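Local coordinates for protein acarbose Kinase Mak1 (Uncultured bacterium, PDB 6WB4) that phosphorylates the antidiabetic drug acarbose, probably with ATP as phosphate donor, as expected of a pfkB-family carbohydrate kinase, at residues F194-D199 with F219-A224; D25-G30 with A79-I84; G30-D35 with G112-V117; P258-N263 with G299-H304. One frame throughout, in Å; residues are numbered along the deposited sequence.

Overall arrangement
Contacts 2 and 3 are buried, contact 1 is partly buried and contact 4 lies at the surface. Contact 2 joins two parallel strands inside the large ten-stranded sheet through backbone bonds and apolar side chains. Contact 3 shares Gly30 with it, follows the chain out into the separate four-stranded sheet, and adds arginine and carboxylate groups to the strand pairing; Asp82 ties the two together. Contact 1 lies about 21 Å from contact 2, centre to centre, where two helices end before strands of the large sheet, and relies on a salt bridge and a ring face. Contact 4 joins irregular loops beside ATP, its nearest atoms about 5 Å from contact 3.

Contact 1: F194-D199 with F219-A224; sequences FAYGAD and FARGRA
Tyr196, Arg223 and Asp199 carry this contact between two turns that follow helix ends. The Tyr196 ring lies with one face against Arg221, whose CB stands 3.8 Å from the ring centroid and only 6° off its normal, a CH-pi contact. Arg221 then bends at chi3, which brings NE to 3.4 Å from Tyr196 CE2, with that carbon at the edge of a guanidinium turned 60° from the ring. The hydroxyl of Tyr196 is bonded to Asp217. Just past the helix end at Gly222, Arg223 N donates to Tyr196 O (3.1 Å) from well above the carbonyl plane. The Arg223 side chain runs past Gly197 O and meets Asp199 side-on: NE and NH2 both bond OD1, at 2.7 and 3.0 Å, NH2 on the syn lone pair of OD1 and NE from above the carboxylate plane. A water donates to both Asp199 OD1 and Arg223 O, so OD1 takes three donors in all. Asp199 OD2 turns to Thr177 N of strand 176-180, and Arg223 also rests on Val171 of helix 163-172. The two turns lead into the adjacent parallel strands 200-204 and 226-230, which helix 211-221 connects in a beta-alpha-beta crossover.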
loop_
_atom_site.group_PDB
_atom_site.type_symbol
_atom_site.label_atom_id
_atom_site.label_comp_id
_atom_site.label_asym_id
_atom_site.label_seq_id
_atom_site.Cartn_x
_atom_site.Cartn_y
_atom_site.Cartn_z
ATOM N N PHE B 194 19.597 -2.859 -23.733
ATOM C CA PHE B 194 19.636 -1.473 -23.305
ATOM C C PHE B 194 21.072 -0.986 -23.137
ATOM O O PHE B 194 21.420 0.127 -23.548
ATOM C CB PHE B 194 18.882 -1.304 -21.991
ATOM C CG PHE B 194 17.433 -1.702 -22.055
ATOM C CD1 PHE B 194 16.472 -0.808 -22.484
ATOM C CD2 PHE B 194 17.027 -2.960 -21.646
ATOM C CE1 PHE B 194 15.138 -1.167 -22.522
ATOM C CE2 PHE B 194 15.695 -3.321 -21.677
ATOM C CZ PHE B 194 14.749 -2.424 -22.115
ATOM N N ALA B 195 21.905 -1.829 -22.532
ATOM C CA ALA B 195 23.306 -1.497 -22.301
ATOM C C ALA B 195 24.055 -1.274 -23.609
ATOM O O ALA B 195 24.905 -0.392 -23.690
ATOM C CB ALA B 195 23.979 -2.585 -21.492
ATOM N N TYR B 196 23.740 -2.072 -24.630
ATOM C CA TYR B 196 24.466 -1.999 -25.902
ATOM C C TYR B 196 23.727 -1.154 -26.928
ATOM O O TYR B 196 24.227 -0.927 -28.031
ATOM C CB TYR B 196 24.696 -3.397 -26.488
ATOM C CG TYR B 196 25.392 -4.371 -25.564
ATOM C CD1 TYR B 196 26.247 -3.931 -24.563
ATOM C CD2 TYR B 196 25.190 -5.737 -25.698
ATOM C CE1 TYR B 196 26.879 -4.830 -23.720
ATOM C CE2 TYR B 196 25.812 -6.640 -24.864
ATOM C CZ TYR B 196 26.655 -6.185 -23.877
ATOM O OH TYR B 196 27.270 -7.092 -23.045
ATOM N N GLY B 197 22.535 -0.696 -26.572
ATOM C CA GLY B 197 21.665 -0.059 -27.540
ATOM C C GLY B 197 21.462 1.438 -27.380
ATOM O O GLY B 197 20.865 2.072 -28.250
ATOM N N ALA B 198 21.956 2.014 -26.288
ATOM C CA ALA B 198 21.722 3.436 -26.049
ATOM C C ALA B 198 22.991 4.259 -26.209
ATOM O O ALA B 198 24.097 3.771 -25.991
ATOM C CB ALA B 198 21.123 3.655 -24.659
ATOM N N ASP B 199 22.812 5.522 -26.569
ATOM C CA ASP B 199 23.928 6.438 -26.775
ATOM C C ASP B 199 24.536 6.848 -25.436
ATOM O O ASP B 199 25.756 6.921 -25.296
ATOM C CB ASP B 199 23.476 7.671 -27.575
ATOM C CG ASP B 199 22.935 7.309 -28.956
ATOM O OD1 ASP B 199 23.647 6.621 -29.720
ATOM O OD2 ASP B 199 21.789 7.688 -29.278
ATOM N N PHE B 219 31.286 -0.836 -24.476
ATOM C CA PHE B 219 31.833 -0.184 -25.666
ATOM C C PHE B 219 32.158 -1.162 -26.800
ATOM O O PHE B 219 32.077 -0.810 -27.980
ATOM C CB PHE B 219 33.087 0.608 -25.305
ATOM C CG PHE B 219 32.807 1.820 -24.479
ATOM C CD1 PHE B 219 31.720 2.626 -24.766
ATOM C CD2 PHE B 219 33.636 2.165 -23.426
ATOM C CE1 PHE B 219 31.454 3.744 -24.013
ATOM C CE2 PHE B 219 33.382 3.284 -22.673
ATOM C CZ PHE B 219 32.289 4.077 -22.965
ATOM N N ALA B 220 32.575 -2.370 -26.439
ATOM C CA ALA B 220 32.919 -3.392 -27.425
ATOM C C ALA B 220 31.687 -3.876 -28.175
ATOM O O ALA B 220 31.715 -4.057 -29.389
ATOM C CB ALA B 220 33.627 -4.567 -26.760
ATOM N N ARG B 221 30.611 -4.114 -27.436
ATOM C CA ARG B 221 29.429 -4.736 -28.009
ATOM C C ARG B 221 28.297 -3.744 -28.278
ATOM O O ARG B 221 27.271 -4.121 -28.840
ATOM C CB ARG B 221 28.940 -5.848 -27.075
ATOM C CG ARG B 221 29.917 -7.017 -26.940
ATOM C CD ARG B 221 29.349 -8.146 -26.095
ATOM N NE ARG B 221 28.029 -8.574 -26.549
ATOM C CZ ARG B 221 27.815 -9.575 -27.396
ATOM N NH1 ARG B 221 28.841 -10.265 -27.877
ATOM N NH2 ARG B 221 26.577 -9.893 -27.754
ATOM N N GLY B 222 28.490 -2.479 -27.904
ATOM C CA GLY B 222 27.419 -1.493 -27.992
ATOM C C GLY B 222 27.760 -0.153 -28.623
ATOM O O GLY B 222 28.914 0.106 -28.958
ATOM N N ARG B 223 26.760 0.721 -28.741
ATOM C CA ARG B 223 26.942 2.000 -29.435
ATOM C C ARG B 223 27.173 3.186 -28.503
ATOM O O ARG B 223 27.261 4.321 -28.962
ATOM C CB ARG B 223 25.721 2.298 -30.307
ATOM C CG ARG B 223 24.445 2.481 -29.507
ATOM C CD ARG B 223 23.268 2.874 -30.389
ATOM N NE ARG B 223 23.392 4.237 -30.896
ATOM C CZ ARG B 223 23.649 4.522 -32.170
ATOM N NH1 ARG B 223 23.802 3.538 -33.048
ATOM N NH2 ARG B 223 23.754 5.783 -32.570
ATOM N N ALA B 224 27.295 2.921 -27.203
ATOM C CA ALA B 224 27.414 3.977 -26.196
ATOM C C ALA B 224 28.599 4.888 -26.467
ATOM O O ALA B 224 29.669 4.423 -26.849
ATOM C CB ALA B 224 27.529 3.376 -24.807
HETATM O O HOH W 1 26.244 6.591 -29.757
#

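Contact 2: D25-G30 with A79-I84; sequences DVLVVG and AMADVI
Leu27 reaches across to its neighbour strand with one methyl, CD1, which lies 3.9 Å from Ala79 CB and 4.3 Å from Ala81 CB. With CG anti to the backbone N (chi1 175°), the leucine branch is placed over the small alanines on the face that also carries Val29. On the other face Val28 meets Met80, a selenomethionine: its chain folds back at chi2 and chi3, bringing the terminal CE to 3.6 Å from Val28 CG1 as the two side chains cross at a slant. Between these two faces the backbones pair in parallel, and Val28 bonds strand 79-84 through both its N, to Ala79 O (2.8 Å), and its O, which accepts from Ala81 N (3.0 Å). Strands 26-29 and 79-84 run 23° apart inside the large alpha/beta sheet of this Rossmann-like kinase fold. On its other edge strand 24-29 pairs with strand 152-157, while Met80 also packs on Tyr97 of helix 88-100. The last bond of the ladder joins Gly30 N to Ala81 O (2.9 Å), where the 25-30 chain leaves the strand. There the Asp82 carboxylate lies against the Gly30 backbone, and its OD2 accepts from Val32 N.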
loop_
_atom_site.group_PDB
_atom_site.type_symbol
_atom_site.label_atom_id
_atom_site.label_comp_id
_atom_site.label_asym_id
_atom_site.label_seq_id
_atom_site.Cartn_x
_atom_site.Cartn_y
_atom_site.Cartn_z
ATOM N N ASP B 25 11.812 17.970 -25.765
ATOM C CA ASP B 25 13.248 17.788 -25.641
ATOM C C ASP B 25 13.552 16.362 -25.211
ATOM O O ASP B 25 14.441 15.702 -25.759
ATOM C CB ASP B 25 13.828 18.794 -24.656
ATOM C CG ASP B 25 13.710 20.216 -25.162
ATOM O OD1 ASP B 25 14.209 20.483 -26.278
ATOM O OD2 ASP B 25 13.100 21.055 -24.460
ATOM N N VAL B 26 12.822 15.884 -24.212
ATOM C CA VAL B 26 13.034 14.527 -23.754
ATOM C C VAL B 26 11.729 13.746 -23.635
ATOM O O VAL B 26 10.818 14.121 -22.886
ATOM C CB VAL B 26 13.747 14.508 -22.405
ATOM C CG1 VAL B 26 13.825 13.088 -21.880
ATOM C CG2 VAL B 26 15.131 15.111 -22.538
ATOM N N LEU B 27 11.639 12.659 -24.390
ATOM C CA LEU B 27 10.562 11.709 -24.193
ATOM C C LEU B 27 11.057 10.590 -23.283
ATOM O O LEU B 27 12.123 10.026 -23.514
ATOM C CB LEU B 27 10.071 11.163 -25.527
ATOM C CG LEU B 27 9.015 10.060 -25.465
ATOM C CD1 LEU B 27 7.742 10.518 -24.754
ATOM C CD2 LEU B 27 8.699 9.614 -26.875
ATOM N N VAL B 28 10.299 10.300 -22.228
ATOM C CA VAL B 28 10.594 9.171 -21.350
ATOM C C VAL B 28 9.668 8.025 -21.728
ATOM O O VAL B 28 8.463 8.221 -21.880
ATOM C CB VAL B 28 10.408 9.523 -19.860
ATOM C CG1 VAL B 28 10.796 8.325 -18.971
ATOM C CG2 VAL B 28 11.247 10.738 -19.494
ATOM N N VAL B 29 10.221 6.830 -21.883
ATOM C CA VAL B 29 9.417 5.689 -22.295
ATOM C C VAL B 29 9.335 4.611 -21.220
ATOM O O VAL B 29 10.328 3.953 -20.925
ATOM C CB VAL B 29 9.986 5.045 -23.581
ATOM C CG1 VAL B 29 9.200 3.798 -23.942
ATOM C CG2 VAL B 29 9.940 6.019 -24.723
ATOM N N GLY B 30 8.151 4.442 -20.635
ATOM C CA GLY B 30 7.919 3.380 -19.678
ATOM C C GLY B 30 8.347 3.649 -18.250
ATOM O O GLY B 30 9.068 4.610 -17.973
ATOM N N ALA B 79 8.103 14.550 -21.808
ATOM C CA ALA B 79 6.853 13.844 -22.080
ATOM C C ALA B 79 6.988 12.379 -21.706
ATOM O O ALA B 79 8.097 11.850 -21.643
ATOM C CB ALA B 79 6.460 13.983 -23.540
HETATM N N MSE B 80 5.859 11.724 -21.465
HETATM C CA MSE B 80 5.855 10.313 -21.066
HETATM C C MSE B 80 4.978 9.470 -21.995
HETATM O O MSE B 80 3.873 9.871 -22.369
HETATM C CB MSE B 80 5.376 10.160 -19.603
HETATM C CG MSE B 80 5.118 8.716 -19.158
HETATM SE SE MSE B 80 6.755 7.674 -18.783
HETATM C CE MSE B 80 7.531 8.873 -17.455
ATOM N N ALA B 81 5.487 8.305 -22.371
ATOM C CA ALA B 81 4.700 7.304 -23.083
ATOM C C ALA B 81 4.779 6.010 -22.295
ATOM O O ALA B 81 5.878 5.542 -21.982
ATOM C CB ALA B 81 5.222 7.097 -24.532
ATOM N N ASP B 82 3.632 5.417 -21.983
ATOM C CA ASP B 82 3.647 4.246 -21.124
ATOM C C ASP B 82 2.331 3.473 -21.092
ATOM O O ASP B 82 1.335 3.902 -21.648
ATOM C CB ASP B 82 4.042 4.676 -19.712
ATOM C CG ASP B 82 4.614 3.542 -18.898
ATOM O OD1 ASP B 82 4.464 2.374 -19.322
ATOM O OD2 ASP B 82 5.240 3.827 -17.856
ATOM N N VAL B 83 2.362 2.324 -20.427
ATOM C CA VAL B 83 1.196 1.475 -20.225
ATOM C C VAL B 83 0.684 1.522 -18.788
ATOM O O VAL B 83 1.393 1.128 -17.863
ATOM C CB VAL B 83 1.520 0.012 -20.558
ATOM C CG1 VAL B 83 0.279 -0.852 -20.406
ATOM C CG2 VAL B 83 2.108 -0.095 -21.945
ATOM N N ILE B 84 -0.535 2.006 -18.600
ATOM C CA ILE B 84 -1.156 2.017 -17.281
ATOM C C ILE B 84 -2.387 1.130 -17.284
ATOM O O ILE B 84 -2.668 0.471 -18.270
ATOM C CB ILE B 84 -1.544 3.436 -16.841
ATOM C CG1 ILE B 84 -2.644 3.979 -17.757
ATOM C CG2 ILE B 84 -0.330 4.334 -16.851
ATOM C CD1 ILE B 84 -3.002 5.410 -17.490
#

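Contact 3: G30-D35 with G112-V117; sequences GGVGVD and GTRRSV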
loop_
_atom_site.group_PDB
_atom_site.type_symbol
_atom_site.label_atom_id
_atom_site.label_comp_id
_atom_site.label_asym_id
_atom_site.label_seq_id
_atom_site.Cartn_x
_atom_site.Cartn_y
_atom_site.Cartn_z
ATOM N N GLY B 30 8.151 4.442 -20.635
ATOM C CA GLY B 30 7.919 3.380 -19.678
ATOM C C GLY B 30 8.347 3.649 -18.250
ATOM O O GLY B 30 9.068 4.610 -17.973
ATOM N N GLY B 31 7.887 2.788 -17.340
ATOM C CA GLY B 31 8.353 2.790 -15.964
ATOM C C GLY B 31 7.427 3.345 -14.896
ATOM O O GLY B 31 7.684 3.181 -13.706
ATOM N N VAL B 32 6.347 3.998 -15.303
ATOM C CA VAL B 32 5.485 4.641 -14.326
ATOM C C VAL B 32 4.679 3.619 -13.534
ATOM O O VAL B 32 4.246 2.578 -14.055
ATOM C CB VAL B 32 4.534 5.675 -14.986
ATOM C CG1 VAL B 32 3.383 4.996 -15.700
ATOM C CG2 VAL B 32 3.998 6.639 -13.940
ATOM N N GLY B 33 4.516 3.922 -12.254
ATOM C CA GLY B 33 3.735 3.100 -11.359
ATOM C C GLY B 33 3.241 3.943 -10.194
ATOM O O GLY B 33 3.517 5.137 -10.112
ATOM N N VAL B 34 2.542 3.302 -9.270
ATOM C CA VAL B 34 1.963 3.992 -8.131
ATOM C C VAL B 34 2.499 3.391 -6.822
ATOM O O VAL B 34 2.456 2.184 -6.605
ATOM C CB VAL B 34 0.427 3.912 -8.190
ATOM C CG1 VAL B 34 -0.167 4.025 -6.824
ATOM C CG2 VAL B 34 -0.132 4.973 -9.138
ATOM N N ASP B 35 3.034 4.244 -5.964
ATOM C CA ASP B 35 3.624 3.783 -4.725
ATOM C C ASP B 35 2.677 3.971 -3.546
ATOM O O ASP B 35 2.028 5.013 -3.418
ATOM C CB ASP B 35 4.943 4.509 -4.460
ATOM C CG ASP B 35 6.068 4.017 -5.343
ATOM O OD1 ASP B 35 5.932 2.926 -5.943
ATOM O OD2 ASP B 35 7.108 4.708 -5.414
ATOM N N GLY B 112 -3.924 -4.026 -15.227
ATOM C CA GLY B 112 -3.893 -2.810 -14.434
ATOM C C GLY B 112 -2.564 -2.088 -14.314
ATOM O O GLY B 112 -1.560 -2.481 -14.899
ATOM N N THR B 113 -2.594 -0.979 -13.586
ATOM C CA THR B 113 -1.431 -0.132 -13.357
ATOM C C THR B 113 -0.380 -0.805 -12.474
ATOM O O THR B 113 -0.727 -1.509 -11.527
ATOM C CB THR B 113 -1.871 1.180 -12.704
ATOM O OG1 THR B 113 -2.849 1.813 -13.536
ATOM C CG2 THR B 113 -0.685 2.106 -12.476
ATOM N N ARG B 114 0.899 -0.588 -12.785
ATOM C CA ARG B 114 1.989 -1.061 -11.940
ATOM C C ARG B 114 1.894 -0.400 -10.581
ATOM O O ARG B 114 1.659 0.801 -10.493
ATOM C CB ARG B 114 3.356 -0.757 -12.559
ATOM C CG ARG B 114 3.553 -1.221 -13.972
ATOM C CD ARG B 114 4.961 -0.856 -14.444
ATOM N NE ARG B 114 5.116 -0.976 -15.897
ATOM C CZ ARG B 114 4.916 0.012 -16.762
ATOM N NH1 ARG B 114 4.542 1.215 -16.337
ATOM N NH2 ARG B 114 5.092 -0.200 -18.056
ATOM N N ARG B 115 2.129 -1.168 -9.525
ATOM C CA ARG B 115 2.025 -0.625 -8.178
ATOM C C ARG B 115 3.056 -1.235 -7.250
ATOM O O ARG B 115 3.559 -2.320 -7.495
ATOM C CB ARG B 115 0.618 -0.843 -7.629
ATOM C CG ARG B 115 0.164 -2.294 -7.597
ATOM C CD ARG B 115 -1.359 -2.364 -7.656
ATOM N NE ARG B 115 -1.825 -1.995 -8.987
ATOM C CZ ARG B 115 -3.097 -1.824 -9.328
ATOM N NH1 ARG B 115 -4.065 -1.968 -8.423
ATOM N NH2 ARG B 115 -3.395 -1.491 -10.584
ATOM N N SER B 116 3.403 -0.501 -6.204
ATOM C CA SER B 116 4.336 -0.985 -5.204
ATOM C C SER B 116 3.853 -0.635 -3.814
ATOM O O SER B 116 3.138 0.355 -3.626
ATOM C CB SER B 116 5.733 -0.393 -5.413
ATOM O OG SER B 116 6.229 -0.643 -6.711
ATOM N N VAL B 117 4.237 -1.458 -2.844
ATOM C CA VAL B 117 4.231 -1.030 -1.455
ATOM C C VAL B 117 5.692 -0.816 -1.076
ATOM O O VAL B 117 6.536 -1.679 -1.320
ATOM C CB VAL B 117 3.536 -2.035 -0.508
ATOM C CG1 VAL B 117 3.933 -1.774 0.945
ATOM C CG2 VAL B 117 2.012 -1.985 -0.692
#
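Arg114 reaches along the 30-35 backbone to Val32, where NH1 donates to Val32 O over 2.7 Å. The bond falls on a lone pair in the carbonyl plane, and the oxygen lies in the plane of the guanidinium. A chain extended from CG to NE carries the group that far, crossing the Val32 side chain at about a right angle and placing Gly31 N over one guanidinium face. Beyond Arg114 the strands pair in parallel: Val34 N donates to Arg114 O (2.9 Å) and Val34 O accepts from Ser116 N (2.9 Å). At the end of the pairing Asp35 OD1 lies 3.4 Å from Ser116 CB.

A second shell fixes these groups. Arg114 NH2 forms a salt bridge with Asp82 of the large sheet, so the guanidinium is held from two directions. Arg115 turns back at chi3 (71°) and grips Thr113 O side-on, NE and NH2 each at 2.8 Å, while NH2 also bridges to Asp87. The hydroxyl of Thr113 is bonded to Asp87 as well, and Ile93 of helix 88-100 packs on Val32, Val34 and Thr113.

Further out, Val117 packs on Val117 of the second subunit. The Asp35 side chain lies about 3 Å from a bound calcium ion and about 5 Å from an acarbose unit. Strands 34-39 and 115-120 belong to the small sheet that forms the lid over the sugar site in ribokinase-like kinases. Gly30-Gly31, with positive phi at both residues, stands where the family's lid hinge is found and probably serves as one here.

Contact 4: P258-N263 with G299-H304; sequences PVVDSN and GTLGTH
Asp261 points into the 299-304 loop, and its two carboxylate oxygens serve different loops. OD2 accepts from Gly302 N (3.2 Å, 141° at the hydrogen) with its anti lone pair. OD1 accepts from Asn263 N (3.2 Å), met from well above the carboxylate plane, and so closes an Asx turn within its own loop. Chi1 of -177° swings the carboxylate away from its own backbone N and across to the 299-304 loop, while its CB rests against Thr300 O. The inner end of the contact is equally close: Thr303 CA approaches Asn263 O at 3.2 Å in a CA-H...O contact, and Thr303 CG2 lies 3.8 Å from Asn263 CB. Thr303 and Asn263 both also touch Arg126, a residue of the sugar pocket.

The outer side is looser and faces solvent. Val260 lays CG2 against the backbone, 3.4 Å from Gly299 C, but meets the Leu301 side chain only at CD1, 4.3 Å away. Pro258 turns its ring from the partner loop and makes its contact through the carbonyl, with Gly299 CA set against Pro258 O. Backbone bonds from Val260 and Asp261 to Cys298 tie this exposed edge to the end of helix 283-298.

Val259 and Ser262 touch ATP, and the Asn263 side chain lies about 4 Å from the nucleotide and about 5 Å from an acarbose unit. The sequence starting at Asp261 matches the DTxGAGD-type signature of pfkB kinases, which leads into helix 265-280; in this family its glycine-rich turn forms the anion hole at the phosphate-transfer site.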
loop_
_atom_site.group_PDB
_atom_site.type_symbol
_atom_site.label_atom_id
_atom_site.label_comp_id
_atom_site.label_asym_id
_atom_site.label_seq_id
_atom_site.Cartn_x
_atom_site.Cartn_y
_atom_site.Cartn_z
ATOM N N PRO B 258 21.442 19.932 3.835
ATOM C CA PRO B 258 22.251 18.748 4.107
ATOM C C PRO B 258 21.547 17.490 3.602
ATOM O O PRO B 258 20.346 17.524 3.324
ATOM C CB PRO B 258 22.385 18.755 5.640
ATOM C CG PRO B 258 21.145 19.443 6.128
ATOM C CD PRO B 258 20.823 20.485 5.053
ATOM N N VAL B 259 22.302 16.413 3.436
ATOM C CA VAL B 259 21.750 15.143 2.986
ATOM C C VAL B 259 20.764 14.540 3.993
ATOM O O VAL B 259 21.078 14.374 5.175
ATOM C CB VAL B 259 22.876 14.126 2.707
ATOM C CG1 VAL B 259 22.303 12.803 2.219
ATOM C CG2 VAL B 259 23.854 14.698 1.694
ATOM N N VAL B 260 19.567 14.218 3.515
ATOM C CA VAL B 260 18.553 13.597 4.353
ATOM C C VAL B 260 18.009 12.302 3.736
ATOM O O VAL B 260 17.663 11.385 4.457
ATOM C CB VAL B 260 17.388 14.575 4.633
ATOM C CG1 VAL B 260 17.838 15.686 5.573
ATOM C CG2 VAL B 260 16.835 15.150 3.329
ATOM N N ASP B 261 17.903 12.240 2.411
ATOM C CA ASP B 261 17.415 11.036 1.728
ATOM C C ASP B 261 17.977 10.919 0.303
ATOM O O ASP B 261 17.693 11.759 -0.553
ATOM C CB ASP B 261 15.884 11.034 1.703
ATOM C CG ASP B 261 15.305 9.783 1.068
ATOM O OD1 ASP B 261 16.043 8.784 0.923
ATOM O OD2 ASP B 261 14.099 9.794 0.732
ATOM N N SER B 262 18.751 9.866 0.048
ATOM C CA SER B 262 19.416 9.698 -1.246
ATOM C C SER B 262 18.678 8.776 -2.225
ATOM O O SER B 262 19.227 8.414 -3.261
ATOM C CB SER B 262 20.845 9.189 -1.041
ATOM O OG SER B 262 20.846 7.867 -0.531
ATOM N N ASN B 263 17.435 8.422 -1.924
ATOM C CA ASN B 263 16.669 7.593 -2.845
ATOM C C ASN B 263 15.980 8.430 -3.900
ATOM O O ASN B 263 15.214 9.340 -3.587
ATOM C CB ASN B 263 15.626 6.747 -2.107
ATOM C CG ASN B 263 16.215 5.486 -1.511
ATOM O OD1 ASN B 263 16.499 5.425 -0.316
ATOM N ND2 ASN B 263 16.419 4.473 -2.352
ATOM N N GLY B 299 18.804 16.297 -0.574
ATOM C CA GLY B 299 18.469 17.190 0.520
ATOM C C GLY B 299 16.976 17.340 0.697
ATOM O O GLY B 299 16.508 18.210 1.425
ATOM N N THR B 300 16.226 16.490 0.011
ATOM C CA THR B 300 14.776 16.521 0.076
ATOM C C THR B 300 14.310 15.190 0.665
ATOM O O THR B 300 14.947 14.152 0.479
ATOM C CB THR B 300 14.132 16.772 -1.319
ATOM O OG1 THR B 300 12.892 17.469 -1.160
ATOM C CG2 THR B 300 13.872 15.469 -2.072
ATOM N N LEU B 301 13.223 15.228 1.419
ATOM C CA LEU B 301 12.694 14.020 2.027
ATOM C C LEU B 301 11.700 13.419 1.031
ATOM O O LEU B 301 10.777 14.099 0.580
ATOM C CB LEU B 301 12.038 14.341 3.369
ATOM C CG LEU B 301 12.167 13.323 4.502
ATOM C CD1 LEU B 301 13.534 12.665 4.479
ATOM C CD2 LEU B 301 11.931 14.004 5.842
ATOM N N GLY B 302 11.880 12.147 0.689
ATOM C CA GLY B 302 11.056 11.512 -0.329
ATOM C C GLY B 302 11.926 11.132 -1.510
ATOM O O GLY B 302 13.122 11.429 -1.512
ATOM N N THR B 303 11.348 10.492 -2.523
ATOM C CA THR B 303 12.153 10.091 -3.675
ATOM C C THR B 303 12.041 11.049 -4.857
ATOM O O THR B 303 13.020 11.266 -5.570
ATOM C CB THR B 303 11.788 8.672 -4.167
ATOM O OG1 THR B 303 10.402 8.626 -4.525
ATOM C CG2 THR B 303 12.079 7.633 -3.086
ATOM N N HIS B 304 10.856 11.613 -5.078
ATOM C CA HIS B 304 10.670 12.588 -6.155
ATOM C C HIS B 304 9.949 13.835 -5.651
ATOM O O HIS B 304 8.906 14.221 -6.178
ATOM C CB HIS B 304 9.911 11.965 -7.342
ATOM C CG HIS B 304 8.543 11.453 -7.002
ATOM N ND1 HIS B 304 7.406 12.224 -7.124
ATOM C CD2 HIS B 304 8.129 10.246 -6.548
ATOM C CE1 HIS B 304 6.354 11.516 -6.757
ATOM N NE2 HIS B 304 6.765 10.313 -6.401
#